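Putative mandelate racemase (Zymomonas mobilis, PDB 2OX4) binds magnesium and is probably a lyase, perhaps a dehydratase, of the enolase superfamily, its natural substrate not established. Local coordinates at residues C[53-58]-C[95-100]; C[145-150]-C[195-200]; C[285-290]-C[312-317]; C[355-360]-C[378-383]. One frame throughout, in Å; residues are numbered along the deposited sequence.

Contact 1. Residues C[53-58]-C[95-100]; sequences GILKDY and ISAFDI
Leu55 and Phe98 run alongside each other, pointing opposite ways, where the axes of 53-58 and 95-100 cross at -64° and approach to 10.1 Å. The segments belong to helices 48-62 and 89-110 of the capping domain, the N-terminal alpha+beta domain of enolase-superfamily proteins, and large apolar side chains fill the gap. The Leu55 methyl CD2 is the principal bump: it rests against the small side chain of Ala97, CD2 to CB 3.8 Å, and presses obliquely on the Phe98 ring, CD2 to CE1 3.5 Å. Alanine suits this place because, beside the Phe98 ring, its short side chain lets Leu55 CD2 come close to the helix. Phe98 in turn pushes its far end toward the other helix, where CE1 lies 3.7 Å from Tyr58 CB and the backbone oxygen of Leu55 faces the ring edge. Strands 5-13 and 24-30 cover the group through Ile8, Ile10 and Val26, while Leu77 of helix 70-79 packs on Tyr58 and Ile95. The phenol hydroxyl is taken by the carbonyl of Ile91, so tyrosine offers an apolar ring here and a polar end that is satisfied. Ile54 CG1 lies over one face of that ring, toward its rim, and the ring edge faces Ile95 N, 3.5 Å from Tyr58 CE1.

Contact 2. Residues C[145-150]-C[195-200]; sequences GRKEEY and GVERVE
Arg198 turns its CG away from its own carbonyl carbon (chi1 -71°) and then runs extended from CG to NE, which carries the chain obliquely across the ring of Tyr150, a side chain with a similar first torsion (chi1 -73°). CD sits over one face of the ring, 3.8 Å from its centroid, a CH-pi contact; farther out the guanidinium lies almost parallel to the ring, the planes 16° apart, with Tyr150 OH over its centre. That hydroxyl is bonded to the carbonyl of Lys144 rather than to the arginine. Arginine suits the place because its apolar chain packs on the ring while its N-H groups serve several backbone oxygens: NH2 donates to Gly145 O at 2.9 Å, NH1 to Val169 and His172. These bonds join helices 147-159 and 189-206 on the outside of the TIM-barrel domain. One water bridges the segments, accepting from Arg198 NE and donating both to Gly145 O and to Glu197 OE1, a carboxylate that also pairs with Arg174. Glu149 reaches back over the start of its helix, where OE2 accepts from Gly145 N and, at 2.8 Å, from Arg146 N. On the exposed side Lys147 crosses Glu197 at about a right angle, Lys147 NZ staying 4.5 Å from Glu197 OE2, beyond a salt bridge.

Contact 3. Residues C[285-290]-C[312-317]; sequences DVIQPD and VTVQAH
Val286 and Thr313 face each other in a short parallel pairing that continues to Ile287 and Val314, with Ile287 N donating to Thr313 O at 2.9 Å and Ile287 O accepting from Gln315 N. Beyond it the chains remain joined by His317 N to Pro289 O. Side chains alternate: Val286 and Thr313 lie on one face, Ile287 and Val314 on the other, where branched aliphatics suit the layer under the helices. Ile287 CG1 meets Val314 CG2 at 3.9 Å, and its CG2 reaches Val312. Past the strands two polar pairs follow. Gln288 NE2 donates to Gln315 OE1 at 2.9 Å from 42° out of that carbonyl plane, and weakly to Glu241 OE1, a magnesium ligand; Tyr129 OH also holds Gln315 OE1, while Gln315 NE2 is fixed by Ala316 O. His317 CG lies anti to the backbone N (chi1 174°), which swings the ring to Asp290: ND1 donates to OD2 at 2.6 Å, on the anti side, slightly out of the carboxylate plane. This would hold the imidazole in one orientation beside Glu267. Asp290 OD1 caps the following helix at Gly292 N. Strands 286-287 and 313-314 are neighbours in the TIM barrel of the enolase superfamily, connected through helix 296-309 in a beta-alpha-beta crossover; Phe300, Ile303 and Ala307 cover the outer face, helix 271-280 adds Phe275, and Phe239 of strand 237-241 packs on the inner side.

Contact 4. Residues C[355-360]-C[378-383]; sequences LCVHNY and DITEKL
Leu355 O is approached by several groups of the other segment: Thr380 N donates to it at 3.1 Å from 46° out of its carbonyl plane. Ile379 CA adds a CA-H...O contact, and the Leu383 methyl CD1 closes on the same Leu355 O at 3.3 Å. A second backbone bond, from Val357 N to Asp378 O at 3.0 Å, is straighter, with an N-H...O angle of 167°. Between the two bonds Cys356 and Ile379 form a single bridge, too short to count as a strand pair. The side chains follow from this single bridge. Thr380 sets OG1 between its backbone N and carbonyl carbon (chi1 58°), which directs the hydroxyl to the carbonyl of Glu354. Its methyl lies against the backbone of Cys356, with Thr380 CG2 to Cys356 C 3.6 Å. Threonine suits the place because one branch is polar and the other apolar. Val357 rests CG2 on Asp378 CB at 3.9 Å near the surface, where the aspartate carboxylate turns away to Tyr35 OH. On the buried side Leu355 and Leu383 cross at about a right angle, CD2 to CD1 3.9 Å. Ile379 and Leu383 continue inward onto Phe11 and Leu25, and Leu355 onto Val13, so large aliphatic residues fill the side toward the antiparallel sheet. The arrangement bridges 355-360, a loop of the barrel domain, to 378-383, which leads back to the capping sheet, an interface characteristic of the two-domain enolase-superfamily fold.

Overall arrangement
Contact 3 is the one at the magnesium site, probably the active site as in relatives: the His317 side chain lies about 4 Å from the bound magnesium ion, held by Glu215, Glu241 and Glu267. Contact 2 belongs to the outer helices of the same barrel, its centre about 26 Å from that of contact 3, yet the Tyr150 side chain is about 10 Å from that of Glu215. Contact 1 lies in the capping domain, on the opposite side of the chain's centre from contact 2; its nearest atoms come within about 5 Å of contact 3 without touching. Contact 4 joins C-terminal loops packed on the capping sheet, about 20 Å from contact 1 between centres. All four follow in series along the chain.

Contact 1. Residues C[53-58]-C[95-100]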
loop_
_atom_site.group_PDB
_atom_site.type_symbol
_atom_site.label_atom_id
_atom_site.label_comp_id
_atom_site.label_asym_id
_atom_site.label_seq_id
_atom_site.Cartn_x
_atom_site.Cartn_y
_atom_site.Cartn_z
ATOM N N GLY C 53 6.604 -42.564 -3.863
ATOM C CA GLY C 53 6.172 -42.515 -5.255
ATOM C C GLY C 53 6.810 -41.384 -6.045
ATOM O O GLY C 53 7.202 -41.578 -7.199
ATOM N N ILE C 54 6.931 -40.204 -5.436
ATOM C CA ILE C 54 7.611 -39.095 -6.126
ATOM C C ILE C 54 9.080 -39.411 -6.420
ATOM O O ILE C 54 9.601 -39.048 -7.489
ATOM C CB ILE C 54 7.430 -37.697 -5.440
ATOM C CG1 ILE C 54 7.667 -36.560 -6.449
ATOM C CG2 ILE C 54 8.394 -37.506 -4.259
ATOM C CD1 ILE C 54 6.596 -36.391 -7.489
ATOM N N LEU C 55 9.740 -40.102 -5.487
ATOM C CA LEU C 55 11.149 -40.449 -5.675
ATOM C C LEU C 55 11.297 -41.432 -6.831
ATOM O O LEU C 55 12.187 -41.279 -7.678
ATOM C CB LEU C 55 11.745 -41.015 -4.384
ATOM C CG LEU C 55 11.902 -39.986 -3.260
ATOM C CD1 LEU C 55 12.277 -40.698 -1.967
ATOM C CD2 LEU C 55 12.977 -38.961 -3.633
ATOM N N LYS C 56 10.381 -42.397 -6.897
ATOM C CA LYS C 56 10.337 -43.348 -8.003
ATOM C C LYS C 56 10.152 -42.634 -9.349
ATOM O O LYS C 56 10.820 -42.960 -10.331
ATOM C CB LYS C 56 9.233 -44.388 -7.758
ATOM C CG LYS C 56 8.970 -45.355 -8.915
ATOM C CD LYS C 56 7.794 -46.283 -8.607
ATOM C CE LYS C 56 7.227 -46.884 -9.892
ATOM N NZ LYS C 56 5.885 -46.327 -10.290
ATOM N N ASP C 57 9.260 -41.648 -9.394
ATOM C CA ASP C 57 8.992 -40.961 -10.660
ATOM C C ASP C 57 10.161 -40.084 -11.103
ATOM O O ASP C 57 10.530 -40.078 -12.286
ATOM C CB ASP C 57 7.715 -40.139 -10.554
ATOM C CG ASP C 57 6.464 -41.008 -10.605
ATOM O OD1 ASP C 57 6.554 -42.200 -10.973
ATOM O OD2 ASP C 57 5.389 -40.502 -10.258
ATOM N N TYR C 58 10.748 -39.361 -10.153
ATOM C CA TYR C 58 11.892 -38.492 -10.466
ATOM C C TYR C 58 13.107 -39.305 -10.890
ATOM O O TYR C 58 13.926 -38.830 -11.684
ATOM C CB TYR C 58 12.292 -37.610 -9.284
ATOM C CG TYR C 58 11.343 -36.472 -8.948
ATOM C CD1 TYR C 58 11.543 -35.701 -7.798
ATOM C CD2 TYR C 58 10.253 -36.163 -9.767
ATOM C CE1 TYR C 58 10.692 -34.651 -7.469
ATOM C CE2 TYR C 58 9.393 -35.121 -9.437
ATOM C CZ TYR C 58 9.618 -34.369 -8.297
ATOM O OH TYR C 58 8.763 -33.336 -7.968
ATOM N N ILE C 95 12.585 -33.547 -4.745
ATOM C CA ILE C 95 13.777 -32.754 -5.081
ATOM C C ILE C 95 14.788 -32.774 -3.920
ATOM O O ILE C 95 15.982 -33.012 -4.140
ATOM C CB ILE C 95 13.404 -31.309 -5.486
ATOM C CG1 ILE C 95 12.417 -31.334 -6.659
ATOM C CG2 ILE C 95 14.645 -30.548 -5.891
ATOM C CD1 ILE C 95 12.073 -29.915 -7.251
ATOM N N SER C 96 14.284 -32.597 -2.699
ATOM C CA SER C 96 15.110 -32.495 -1.487
ATOM C C SER C 96 15.954 -33.748 -1.284
ATOM O O SER C 96 17.162 -33.652 -1.040
ATOM C CB SER C 96 14.234 -32.322 -0.247
ATOM O OG SER C 96 13.459 -31.135 -0.297
ATOM N N ALA C 97 15.313 -34.916 -1.364
ATOM C CA ALA C 97 15.987 -36.156 -0.968
ATOM C C ALA C 97 17.128 -36.455 -1.924
ATOM O O ALA C 97 18.248 -36.783 -1.502
ATOM C CB ALA C 97 15.002 -37.325 -0.874
ATOM N N PHE C 98 16.862 -36.288 -3.215
ATOM C CA PHE C 98 17.890 -36.438 -4.224
ATOM C C PHE C 98 19.036 -35.449 -4.039
ATOM O O PHE C 98 20.207 -35.833 -4.091
ATOM C CB PHE C 98 17.275 -36.360 -5.628
ATOM C CG PHE C 98 16.610 -37.640 -6.045
ATOM C CD1 PHE C 98 15.247 -37.693 -6.272
ATOM C CD2 PHE C 98 17.364 -38.807 -6.177
ATOM C CE1 PHE C 98 14.644 -38.890 -6.663
ATOM C CE2 PHE C 98 16.765 -40.009 -6.569
ATOM C CZ PHE C 98 15.409 -40.051 -6.803
ATOM N N ASP C 99 18.699 -34.191 -3.775
ATOM C CA ASP C 99 19.716 -33.154 -3.600
ATOM C C ASP C 99 20.685 -33.497 -2.457
ATOM O O ASP C 99 21.898 -33.378 -2.612
ATOM C CB ASP C 99 19.064 -31.772 -3.422
ATOM C CG ASP C 99 20.084 -30.658 -3.374
ATOM O OD1 ASP C 99 20.521 -30.185 -4.448
ATOM O OD2 ASP C 99 20.446 -30.275 -2.253
ATOM N N ILE C 100 20.140 -33.972 -1.334
ATOM C CA ILE C 100 20.961 -34.381 -0.191
ATOM C C ILE C 100 21.945 -35.501 -0.619
ATOM O O ILE C 100 23.152 -35.424 -0.334
ATOM C CB ILE C 100 20.080 -34.815 1.018
ATOM C CG1 ILE C 100 19.289 -33.614 1.572
ATOM C CG2 ILE C 100 20.956 -35.431 2.150
ATOM C CD1 ILE C 100 18.095 -34.003 2.494
#

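Contact 2. Residues C[145-150]-C[195-200]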
loop_
_atom_site.group_PDB
_atom_site.type_symbol
_atom_site.label_atom_id
_atom_site.label_comp_id
_atom_site.label_asym_id
_atom_site.label_seq_id
_atom_site.Cartn_x
_atom_site.Cartn_y
_atom_site.Cartn_z
ATOM N N GLY C 145 0.225 -35.767 30.418
ATOM C CA GLY C 145 -0.987 -35.024 30.748
ATOM C C GLY C 145 -0.856 -34.122 31.958
ATOM O O GLY C 145 -1.359 -33.001 31.960
ATOM N N ARG C 146 -0.204 -34.608 33.010
ATOM C CA ARG C 146 -0.136 -33.850 34.258
ATOM C C ARG C 146 1.008 -32.847 34.235
ATOM O O ARG C 146 2.089 -33.130 33.714
ATOM C CB ARG C 146 0.024 -34.776 35.476
ATOM C CG ARG C 146 -0.948 -35.966 35.553
ATOM C CD ARG C 146 -2.426 -35.570 35.462
ATOM N NE ARG C 146 -2.839 -34.548 36.427
ATOM C CZ ARG C 146 -4.106 -34.197 36.647
ATOM N NH1 ARG C 146 -5.092 -34.787 35.979
ATOM N NH2 ARG C 146 -4.394 -33.256 37.537
ATOM N N LYS C 147 0.776 -31.686 34.827
ATOM C CA LYS C 147 1.732 -30.591 34.753
ATOM C C LYS C 147 3.117 -30.909 35.331
ATOM O O LYS C 147 4.122 -30.337 34.897
ATOM C CB LYS C 147 1.157 -29.316 35.367
ATOM C CG LYS C 147 1.004 -29.344 36.874
ATOM C CD LYS C 147 0.286 -28.103 37.365
ATOM C CE LYS C 147 0.390 -27.995 38.869
ATOM N NZ LYS C 147 -0.938 -27.766 39.488
ATOM N N GLU C 148 3.164 -31.822 36.302
ATOM C CA GLU C 148 4.432 -32.224 36.927
ATOM C C GLU C 148 5.260 -33.067 35.977
ATOM O O GLU C 148 6.488 -33.075 36.063
ATOM C CB GLU C 148 4.188 -33.000 38.233
ATOM C CG GLU C 148 3.612 -32.150 39.361
ATOM C CD GLU C 148 2.085 -32.053 39.322
ATOM O OE1 GLU C 148 1.445 -32.818 38.555
ATOM O OE2 GLU C 148 1.532 -31.206 40.063
ATOM N N GLU C 149 4.587 -33.770 35.067
ATOM C CA GLU C 149 5.269 -34.576 34.070
ATOM C C GLU C 149 6.024 -33.700 33.070
ATOM O O GLU C 149 7.100 -34.069 32.605
ATOM C CB GLU C 149 4.291 -35.499 33.349
ATOM C CG GLU C 149 3.385 -36.276 34.299
ATOM C CD GLU C 149 2.463 -37.225 33.570
ATOM O OE1 GLU C 149 2.627 -38.448 33.729
ATOM O OE2 GLU C 149 1.579 -36.751 32.828
ATOM N N TYR C 150 5.452 -32.536 32.760
ATOM C CA TYR C 150 6.113 -31.548 31.915
ATOM C C TYR C 150 7.379 -30.988 32.581
ATOM O O TYR C 150 8.446 -30.972 31.968
ATOM C CB TYR C 150 5.119 -30.443 31.506
ATOM C CG TYR C 150 4.106 -30.919 30.480
ATOM C CD1 TYR C 150 4.227 -30.573 29.134
ATOM C CD2 TYR C 150 3.034 -31.728 30.853
ATOM C CE1 TYR C 150 3.310 -31.028 28.190
ATOM C CE2 TYR C 150 2.111 -32.181 29.918
ATOM C CZ TYR C 150 2.252 -31.815 28.588
ATOM O OH TYR C 150 1.341 -32.274 27.672
ATOM N N GLY C 195 -2.498 -25.007 29.321
ATOM C CA GLY C 195 -1.270 -24.562 28.677
ATOM C C GLY C 195 -0.379 -23.745 29.600
ATOM O O GLY C 195 0.816 -24.008 29.692
ATOM N N VAL C 196 -0.963 -22.762 30.280
ATOM C CA VAL C 196 -0.230 -21.906 31.210
ATOM C C VAL C 196 0.412 -22.727 32.341
ATOM O O VAL C 196 1.583 -22.516 32.665
ATOM C CB VAL C 196 -1.120 -20.799 31.819
ATOM C CG1 VAL C 196 -0.421 -20.121 32.990
ATOM C CG2 VAL C 196 -1.469 -19.742 30.762
ATOM N N GLU C 197 -0.346 -23.654 32.930
ATOM C CA GLU C 197 0.170 -24.413 34.088
ATOM C C GLU C 197 1.394 -25.255 33.704
ATOM O O GLU C 197 2.306 -25.421 34.515
ATOM C CB GLU C 197 -0.916 -25.277 34.763
ATOM C CG GLU C 197 -1.313 -26.523 33.982
ATOM C CD GLU C 197 -2.369 -27.358 34.683
ATOM O OE1 GLU C 197 -2.531 -28.536 34.301
ATOM O OE2 GLU C 197 -3.046 -26.825 35.587
ATOM N N ARG C 198 1.413 -25.757 32.467
ATOM C CA ARG C 198 2.537 -26.538 31.959
ATOM C C ARG C 198 3.771 -25.665 31.726
ATOM O O ARG C 198 4.868 -26.017 32.161
ATOM C CB ARG C 198 2.146 -27.304 30.695
ATOM C CG ARG C 198 1.193 -28.450 30.949
ATOM C CD ARG C 198 0.414 -28.840 29.718
ATOM N NE ARG C 198 -0.472 -29.969 29.994
ATOM C CZ ARG C 198 -1.237 -30.576 29.093
ATOM N NH1 ARG C 198 -1.256 -30.155 27.834
ATOM N NH2 ARG C 198 -2.005 -31.599 29.456
ATOM N N VAL C 199 3.587 -24.519 31.065
ATOM C CA VAL C 199 4.685 -23.569 30.856
ATOM C C VAL C 199 5.244 -23.066 32.187
ATOM O O VAL C 199 6.469 -23.040 32.390
ATOM C CB VAL C 199 4.241 -22.348 29.987
ATOM C CG1 VAL C 199 5.353 -21.284 29.946
ATOM C CG2 VAL C 199 3.860 -22.806 28.573
ATOM N N GLU C 200 4.341 -22.694 33.096
ATOM C CA GLU C 200 4.713 -22.261 34.447
ATOM C C GLU C 200 5.484 -23.333 35.238
ATOM O O GLU C 200 6.500 -23.026 35.881
ATOM C CB GLU C 200 3.465 -21.841 35.225
ATOM C CG GLU C 200 3.761 -21.160 36.545
ATOM C CD GLU C 200 2.586 -20.356 37.052
ATOM O OE1 GLU C 200 2.819 -19.241 37.564
ATOM O OE2 GLU C 200 1.435 -20.836 36.932
HETATM O O HOH W 1 -1.164 -30.134 32.742
HETATM O O HOH W 2 -1.907 -31.075 35.900
#

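Contact 3. Residues C[285-290]-C[312-317]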
loop_
_atom_site.group_PDB
_atom_site.type_symbol
_atom_site.label_atom_id
_atom_site.label_comp_id
_atom_site.label_asym_id
_atom_site.label_seq_id
_atom_site.Cartn_x
_atom_site.Cartn_y
_atom_site.Cartn_z
ATOM N N ASP C 285 10.474 -14.740 12.680
ATOM C CA ASP C 285 11.762 -14.372 13.287
ATOM C C ASP C 285 12.800 -15.489 13.168
ATOM O O ASP C 285 14.003 -15.231 13.045
ATOM C CB ASP C 285 11.531 -13.997 14.756
ATOM C CG ASP C 285 10.612 -12.791 14.891
ATOM O OD1 ASP C 285 9.450 -12.966 15.309
ATOM O OD2 ASP C 285 11.046 -11.685 14.498
ATOM N N VAL C 286 12.331 -16.729 13.216
ATOM C CA VAL C 286 13.217 -17.893 13.121
ATOM C C VAL C 286 12.574 -18.851 12.140
ATOM O O VAL C 286 11.494 -19.380 12.403
ATOM C CB VAL C 286 13.404 -18.609 14.501
ATOM C CG1 VAL C 286 14.290 -19.871 14.349
ATOM C CG2 VAL C 286 14.008 -17.648 15.554
ATOM N N ILE C 287 13.192 -19.029 10.980
ATOM C CA ILE C 287 12.633 -19.936 9.984
ATOM C C ILE C 287 13.135 -21.347 10.215
ATOM O O ILE C 287 14.276 -21.554 10.656
ATOM C CB ILE C 287 12.947 -19.519 8.530
ATOM C CG1 ILE C 287 14.453 -19.292 8.337
ATOM C CG2 ILE C 287 12.099 -18.278 8.119
ATOM C CD1 ILE C 287 14.896 -19.413 6.885
ATOM N N GLN C 288 12.278 -22.319 9.909
ATOM C CA GLN C 288 12.573 -23.710 10.230
ATOM C C GLN C 288 12.422 -24.641 9.034
ATOM O O GLN C 288 11.688 -25.627 9.116
ATOM C CB GLN C 288 11.691 -24.189 11.401
ATOM C CG GLN C 288 11.818 -23.343 12.699
ATOM C CD GLN C 288 10.696 -23.626 13.684
ATOM O OE1 GLN C 288 9.529 -23.601 13.322
ATOM N NE2 GLN C 288 11.049 -23.895 14.937
ATOM N N PRO C 289 13.137 -24.360 7.918
ATOM C CA PRO C 289 12.998 -25.251 6.770
ATOM C C PRO C 289 13.549 -26.626 7.148
ATOM O O PRO C 289 14.489 -26.714 7.957
ATOM C CB PRO C 289 13.903 -24.604 5.714
ATOM C CG PRO C 289 14.876 -23.814 6.479
ATOM C CD PRO C 289 14.148 -23.315 7.681
ATOM N N ASP C 290 12.939 -27.670 6.608
ATOM C CA ASP C 290 13.457 -29.034 6.712
ATOM C C ASP C 290 14.266 -29.321 5.450
ATOM O O ASP C 290 13.756 -29.174 4.334
ATOM C CB ASP C 290 12.270 -30.010 6.834
ATOM C CG ASP C 290 12.700 -31.451 7.154
ATOM O OD1 ASP C 290 13.521 -32.027 6.420
ATOM O OD2 ASP C 290 12.198 -32.014 8.140
ATOM N N VAL C 312 16.581 -12.496 9.968
ATOM C CA VAL C 312 15.856 -13.683 10.384
ATOM C C VAL C 312 16.919 -14.757 10.574
ATOM O O VAL C 312 17.894 -14.810 9.818
ATOM C CB VAL C 312 14.843 -14.111 9.288
ATOM C CG1 VAL C 312 14.219 -15.472 9.582
ATOM C CG2 VAL C 312 13.730 -13.055 9.129
ATOM N N THR C 313 16.760 -15.594 11.595
ATOM C CA THR C 313 17.741 -16.661 11.801
ATOM C C THR C 313 17.103 -18.015 11.569
ATOM O O THR C 313 15.910 -18.091 11.306
ATOM C CB THR C 313 18.417 -16.575 13.176
ATOM O OG1 THR C 313 17.447 -16.720 14.205
ATOM C CG2 THR C 313 19.157 -15.247 13.331
ATOM N N VAL C 314 17.907 -19.078 11.632
ATOM C CA VAL C 314 17.510 -20.363 11.086
ATOM C C VAL C 314 17.686 -21.472 12.121
ATOM O O VAL C 314 18.718 -21.557 12.792
ATOM C CB VAL C 314 18.317 -20.720 9.807
ATOM C CG1 VAL C 314 17.745 -21.979 9.157
ATOM C CG2 VAL C 314 18.315 -19.547 8.814
ATOM N N GLN C 315 16.668 -22.314 12.249
ATOM C CA GLN C 315 16.820 -23.611 12.927
ATOM C C GLN C 315 16.245 -24.662 11.991
ATOM O O GLN C 315 15.045 -24.671 11.769
ATOM C CB GLN C 315 16.012 -23.610 14.248
ATOM C CG GLN C 315 15.812 -25.029 14.878
ATOM C CD GLN C 315 14.349 -25.396 15.060
ATOM O OE1 GLN C 315 13.641 -24.806 15.878
ATOM N NE2 GLN C 315 13.890 -26.378 14.294
ATOM N N ALA C 316 17.078 -25.547 11.446
ATOM C CA ALA C 316 16.558 -26.592 10.577
ATOM C C ALA C 316 15.510 -27.388 11.353
ATOM O O ALA C 316 15.711 -27.719 12.523
ATOM C CB ALA C 316 17.656 -27.504 10.082
ATOM N N HIS C 317 14.394 -27.679 10.706
ATOM C CA HIS C 317 13.479 -28.681 11.239
ATOM C C HIS C 317 14.092 -30.053 11.041
ATOM O O HIS C 317 14.461 -30.422 9.918
ATOM C CB HIS C 317 12.128 -28.615 10.544
ATOM C CG HIS C 317 11.198 -29.712 10.948
ATOM N ND1 HIS C 317 11.021 -30.850 10.190
ATOM C CD2 HIS C 317 10.396 -29.850 12.031
ATOM C CE1 HIS C 317 10.153 -31.644 10.792
ATOM N NE2 HIS C 317 9.759 -31.060 11.910
HETATM O O HOH W 3 16.053 -14.460 14.854
#

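Contact 4. Residues C[355-360]-C[378-383]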
loop_
_atom_site.group_PDB
_atom_site.type_symbol
_atom_site.label_atom_id
_atom_site.label_comp_id
_atom_site.label_asym_id
_atom_site.label_seq_id
_atom_site.Cartn_x
_atom_site.Cartn_y
_atom_site.Cartn_z
ATOM N N LEU C 355 18.463 -47.835 12.164
ATOM C CA LEU C 355 18.365 -47.491 10.747
ATOM C C LEU C 355 19.673 -46.990 10.153
ATOM O O LEU C 355 19.869 -47.079 8.938
ATOM C CB LEU C 355 17.262 -46.448 10.523
ATOM C CG LEU C 355 15.856 -46.848 10.972
ATOM C CD1 LEU C 355 14.878 -45.699 10.742
ATOM C CD2 LEU C 355 15.404 -48.105 10.241
ATOM N N CYS C 356 20.557 -46.456 10.999
ATOM C CA CYS C 356 21.790 -45.824 10.527
ATOM C C CYS C 356 23.045 -46.341 11.219
ATOM O O CYS C 356 23.008 -46.745 12.384
ATOM C CB CYS C 356 21.725 -44.303 10.712
ATOM S SG CYS C 356 20.412 -43.501 9.777
ATOM N N VAL C 357 24.159 -46.281 10.494
ATOM C CA VAL C 357 25.465 -46.721 10.976
ATOM C C VAL C 357 25.998 -45.903 12.163
ATOM O O VAL C 357 26.471 -46.484 13.150
ATOM C CB VAL C 357 26.489 -46.778 9.811
ATOM C CG1 VAL C 357 27.896 -47.071 10.313
ATOM C CG2 VAL C 357 26.065 -47.831 8.791
ATOM N N HIS C 358 25.909 -44.570 12.075
ATOM C CA HIS C 358 26.347 -43.678 13.164
ATOM C C HIS C 358 25.166 -43.078 13.901
ATOM O O HIS C 358 24.195 -42.653 13.283
ATOM C CB HIS C 358 27.225 -42.547 12.629
ATOM C CG HIS C 358 28.317 -43.011 11.722
ATOM N ND1 HIS C 358 29.428 -43.685 12.181
ATOM C CD2 HIS C 358 28.456 -42.924 10.378
ATOM C CE1 HIS C 358 30.212 -43.981 11.161
ATOM N NE2 HIS C 358 29.648 -43.528 10.057
ATOM N N ASN C 359 25.252 -43.040 15.227
ATOM C CA ASN C 359 24.221 -42.401 16.029
ATOM C C ASN C 359 24.760 -41.104 16.632
ATOM O O ASN C 359 25.274 -41.097 17.753
ATOM C CB ASN C 359 23.738 -43.360 17.123
ATOM C CG ASN C 359 22.553 -42.816 17.912
ATOM O OD1 ASN C 359 21.863 -41.882 17.485
ATOM N ND2 ASN C 359 22.309 -43.412 19.071
ATOM N N TYR C 360 24.643 -40.010 15.881
ATOM C CA TYR C 360 25.163 -38.718 16.329
ATOM C C TYR C 360 24.240 -38.147 17.385
ATOM O O TYR C 360 23.037 -37.987 17.144
ATOM C CB TYR C 360 25.289 -37.732 15.159
ATOM C CG TYR C 360 26.341 -38.120 14.157
ATOM C CD1 TYR C 360 27.699 -37.949 14.437
ATOM C CD2 TYR C 360 25.984 -38.667 12.931
ATOM C CE1 TYR C 360 28.677 -38.318 13.516
ATOM C CE2 TYR C 360 26.948 -39.033 12.007
ATOM C CZ TYR C 360 28.291 -38.862 12.299
ATOM O OH TYR C 360 29.248 -39.230 11.379
ATOM N N ASP C 378 25.378 -43.371 6.937
ATOM C CA ASP C 378 24.950 -44.402 6.001
ATOM C C ASP C 378 23.769 -45.160 6.612
ATOM O O ASP C 378 23.553 -45.130 7.825
ATOM C CB ASP C 378 26.118 -45.360 5.727
ATOM C CG ASP C 378 26.032 -46.048 4.361
ATOM O OD1 ASP C 378 24.964 -46.044 3.696
ATOM O OD2 ASP C 378 27.065 -46.613 3.957
ATOM N N ILE C 379 22.997 -45.825 5.771
ATOM C CA ILE C 379 21.964 -46.727 6.256
ATOM C C ILE C 379 22.591 -48.088 6.569
ATOM O O ILE C 379 23.676 -48.412 6.081
ATOM C CB ILE C 379 20.827 -46.886 5.241
ATOM C CG1 ILE C 379 21.390 -47.246 3.851
ATOM C CG2 ILE C 379 19.996 -45.592 5.204
ATOM C CD1 ILE C 379 20.365 -47.786 2.873
ATOM N N THR C 380 21.900 -48.859 7.399
ATOM C CA THR C 380 22.300 -50.221 7.728
ATOM C C THR C 380 21.775 -51.216 6.688
ATOM O O THR C 380 20.807 -50.927 5.964
ATOM C CB THR C 380 21.780 -50.600 9.124
ATOM O OG1 THR C 380 20.352 -50.462 9.162
ATOM C CG2 THR C 380 22.397 -49.681 10.184
ATOM N N GLU C 381 22.395 -52.393 6.613
ATOM C CA GLU C 381 21.957 -53.417 5.653
ATOM C C GLU C 381 20.546 -53.918 5.945
ATOM O O GLU C 381 19.864 -54.401 5.042
ATOM C CB GLU C 381 22.926 -54.605 5.605
ATOM C CG GLU C 381 24.310 -54.277 5.057
ATOM C CD GLU C 381 24.314 -54.124 3.549
ATOM O OE1 GLU C 381 24.620 -53.012 3.067
ATOM O OE2 GLU C 381 24.006 -55.109 2.847
ATOM N N LYS C 382 20.124 -53.796 7.203
ATOM C CA LYS C 382 18.797 -54.232 7.643
ATOM C C LYS C 382 17.671 -53.545 6.864
ATOM O O LYS C 382 16.584 -54.112 6.703
ATOM C CB LYS C 382 18.608 -53.942 9.135
ATOM C CG LYS C 382 17.813 -55.012 9.878
ATOM C CD LYS C 382 17.092 -54.449 11.103
ATOM C CE LYS C 382 17.992 -53.543 11.930
ATOM N NZ LYS C 382 19.065 -54.288 12.657
ATOM N N LEU C 383 17.932 -52.327 6.384
ATOM C CA LEU C 383 16.918 -51.554 5.665
ATOM C C LEU C 383 16.244 -52.314 4.544
ATOM O O LEU C 383 15.048 -52.163 4.334
ATOM C CB LEU C 383 17.493 -50.245 5.129
ATOM C CG LEU C 383 16.918 -49.073 5.920
ATOM C CD1 LEU C 383 17.739 -48.897 7.194
ATOM C CD2 LEU C 383 16.936 -47.835 5.070
#